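Local coordinates for extracellular solute-binding protein family 1 (Alicyclobacillus acidocaldarius subsp. acidocaldarius, PDB 4OVJ) that probably binds a solute outside the cell and delivers it to an ABC transporter for uptake, at residues 185-190 against 215-220. Numbering follows the deposited sequence.
Sequences WQTFGY and VSYLNY
Thr187 opens the contact between helix 185-194 and helix 211-226 by accepting a hydrogen bond from Tyr217, 2.6 Å from OH to OG1. The threonine oxygen lies at the edge of the tyrosine ring, in its plane, so the phenol proton can point at it without leaving that plane. With OG1 set between its own backbone N and carbonyl carbon (chi1 65°), Thr187 also bonds back to Asp182 O, while Tyr217 OH takes the N-H of Ser184; both buried hydroxyls thus have two partners around the helix start. In what is, as in other extracellular solute-binding proteins, probably the two-lobed periplasmic-binding-protein fold, Tyr217 spans from helix 211-226 to the first turn of helix 185-194, and Phe384 of helix 377-392 also packs on it. The contact exemplifies how one buried tyrosine can serve two purposes, its hydroxyl tying a helix start and its ring face receiving an aromatic edge. That edge belongs to Phe188, whose ring is turned toward the Tyr217 face with the planes at 65°. Phe188 CD1 lies 3.5 Å from Tyr217 CG. Phe188 CB makes a CH-pi contact of its own, 4.0 Å from the centroid of the Tyr217 ring. A leucine in place of Tyr217 would probably leave Thr187 OG1 and Ser184 N without their shared hydroxyl and deprive the Phe188 edge of an aromatic face. Beyond this pair, Phe188 meets Phe209 edge-to-face.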
loop_
_atom_site.group_PDB
_atom_site.type_symbol
_atom_site.label_atom_id
_atom_site.label_comp_id
_atom_site.label_asym_id
_atom_site.label_seq_id
_atom_site.Cartn_x
_atom_site.Cartn_y
_atom_site.Cartn_z
ATOM N N TRP A 185 -9.467 8.428 5.879
ATOM C CA TRP A 185 -9.861 8.562 4.482
ATOM C C TRP A 185 -9.586 7.277 3.711
ATOM O O TRP A 185 -10.434 6.824 2.930
ATOM C CB TRP A 185 -9.097 9.728 3.900
ATOM C CG TRP A 185 -9.364 10.158 2.497
ATOM C CD1 TRP A 185 -8.419 10.406 1.559
ATOM C CD2 TRP A 185 -10.621 10.504 1.896
ATOM N NE1 TRP A 185 -8.995 10.853 0.409
ATOM C CE2 TRP A 185 -10.347 10.931 0.581
ATOM C CE3 TRP A 185 -11.946 10.474 2.328
ATOM C CZ2 TRP A 185 -11.357 11.322 -0.316
ATOM C CZ3 TRP A 185 -12.945 10.883 1.455
ATOM C CH2 TRP A 185 -12.643 11.303 0.147
ATOM N N GLN A 186 -8.432 6.653 3.942
ATOM C CA GLN A 186 -8.125 5.454 3.181
ATOM C C GLN A 186 -8.886 4.213 3.676
ATOM O O GLN A 186 -9.241 3.355 2.863
ATOM C CB GLN A 186 -6.612 5.230 3.077
ATOM C CG GLN A 186 -5.870 6.337 2.308
ATOM C CD GLN A 186 -6.351 6.528 0.874
ATOM O OE1 GLN A 186 -6.841 5.597 0.237
ATOM N NE2 GLN A 186 -6.214 7.745 0.359
ATOM N N THR A 187 -9.199 4.090 4.968
ATOM C CA THR A 187 -10.076 2.963 5.339
ATOM C C THR A 187 -11.499 3.198 4.837
ATOM O O THR A 187 -12.203 2.247 4.506
ATOM C CB THR A 187 -10.113 2.606 6.833
ATOM O OG1 THR A 187 -10.690 3.668 7.596
ATOM C CG2 THR A 187 -8.735 2.253 7.347
ATOM N N PHE A 188 -11.932 4.456 4.786
ATOM C CA PHE A 188 -13.185 4.744 4.125
ATOM C C PHE A 188 -13.129 4.349 2.631
ATOM O O PHE A 188 -14.103 3.836 2.081
ATOM C CB PHE A 188 -13.628 6.202 4.275
ATOM C CG PHE A 188 -14.896 6.475 3.541
ATOM C CD1 PHE A 188 -16.051 5.787 3.871
ATOM C CD2 PHE A 188 -14.922 7.342 2.464
ATOM C CE1 PHE A 188 -17.211 5.954 3.146
ATOM C CE2 PHE A 188 -16.089 7.529 1.746
ATOM C CZ PHE A 188 -17.235 6.836 2.084
ATOM N N GLY A 189 -11.987 4.573 1.983
ATOM C CA GLY A 189 -11.803 4.151 0.603
ATOM C C GLY A 189 -12.101 2.674 0.388
ATOM O O GLY A 189 -12.735 2.296 -0.583
ATOM N N TYR A 190 -11.647 1.857 1.327
ATOM C CA TYR A 190 -11.911 0.422 1.345
ATOM C C TYR A 190 -13.415 0.129 1.435
ATOM O O TYR A 190 -13.956 -0.611 0.623
ATOM C CB TYR A 190 -11.132 -0.210 2.502
ATOM C CG TYR A 190 -11.362 -1.680 2.714
ATOM C CD1 TYR A 190 -10.725 -2.631 1.930
ATOM C CD2 TYR A 190 -12.212 -2.121 3.720
ATOM C CE1 TYR A 190 -10.950 -3.984 2.143
ATOM C CE2 TYR A 190 -12.440 -3.463 3.933
ATOM C CZ TYR A 190 -11.799 -4.388 3.150
ATOM O OH TYR A 190 -12.030 -5.717 3.357
ATOM N N VAL A 215 -22.242 7.742 5.491
ATOM C CA VAL A 215 -22.993 7.684 6.745
ATOM C C VAL A 215 -23.023 6.264 7.322
ATOM O O VAL A 215 -22.913 6.091 8.536
ATOM C CB VAL A 215 -24.421 8.253 6.587
ATOM C CG1 VAL A 215 -25.242 8.012 7.847
ATOM C CG2 VAL A 215 -24.340 9.743 6.312
ATOM N N SER A 216 -23.140 5.250 6.471
ATOM C CA SER A 216 -23.165 3.871 6.983
ATOM C C SER A 216 -21.813 3.502 7.617
ATOM O O SER A 216 -21.757 2.824 8.649
ATOM C CB SER A 216 -23.603 2.869 5.910
ATOM O OG SER A 216 -22.654 2.768 4.867
ATOM N N TYR A 217 -20.728 3.985 7.020
ATOM C CA TYR A 217 -19.386 3.786 7.586
ATOM C C TYR A 217 -19.268 4.488 8.927
ATOM O O TYR A 217 -18.842 3.902 9.932
ATOM C CB TYR A 217 -18.372 4.340 6.604
ATOM C CG TYR A 217 -16.939 4.472 7.044
ATOM C CD1 TYR A 217 -16.046 3.431 6.902
ATOM C CD2 TYR A 217 -16.455 5.678 7.505
ATOM C CE1 TYR A 217 -14.711 3.566 7.243
ATOM C CE2 TYR A 217 -15.130 5.832 7.849
ATOM C CZ TYR A 217 -14.260 4.769 7.709
ATOM O OH TYR A 217 -12.941 4.935 8.018
ATOM N N LEU A 218 -19.659 5.748 8.960
ATOM C CA LEU A 218 -19.574 6.505 10.206
ATOM C C LEU A 218 -20.426 5.877 11.315
ATOM O O LEU A 218 -20.004 5.820 12.470
ATOM C CB LEU A 218 -19.976 7.953 9.978
ATOM C CG LEU A 218 -19.067 8.778 9.066
ATOM C CD1 LEU A 218 -19.748 10.107 8.810
ATOM C CD2 LEU A 218 -17.673 8.975 9.636
ATOM N N ASN A 219 -21.621 5.406 10.958
ATOM C CA ASN A 219 -22.516 4.764 11.925
ATOM C C ASN A 219 -21.973 3.475 12.460
ATOM O O ASN A 219 -22.185 3.158 13.636
ATOM C CB ASN A 219 -23.887 4.510 11.318
ATOM C CG ASN A 219 -24.780 5.730 11.382
ATOM O OD1 ASN A 219 -24.623 6.570 12.264
ATOM N ND2 ASN A 219 -25.731 5.827 10.458
ATOM N N TYR A 220 -21.277 2.725 11.608
ATOM C CA TYR A 220 -20.667 1.474 12.029
ATOM C C TYR A 220 -19.722 1.723 13.190
ATOM O O TYR A 220 -19.835 1.091 14.235
ATOM C CB TYR A 220 -19.911 0.824 10.874
ATOM C CG TYR A 220 -19.205 -0.455 11.252
ATOM C CD1 TYR A 220 -19.905 -1.647 11.326
ATOM C CD2 TYR A 220 -17.841 -0.468 11.549
ATOM C CE1 TYR A 220 -19.276 -2.818 11.682
ATOM C CE2 TYR A 220 -17.200 -1.646 11.891
ATOM C CZ TYR A 220 -17.926 -2.821 11.955
ATOM O OH TYR A 220 -17.309 -4.000 12.293
#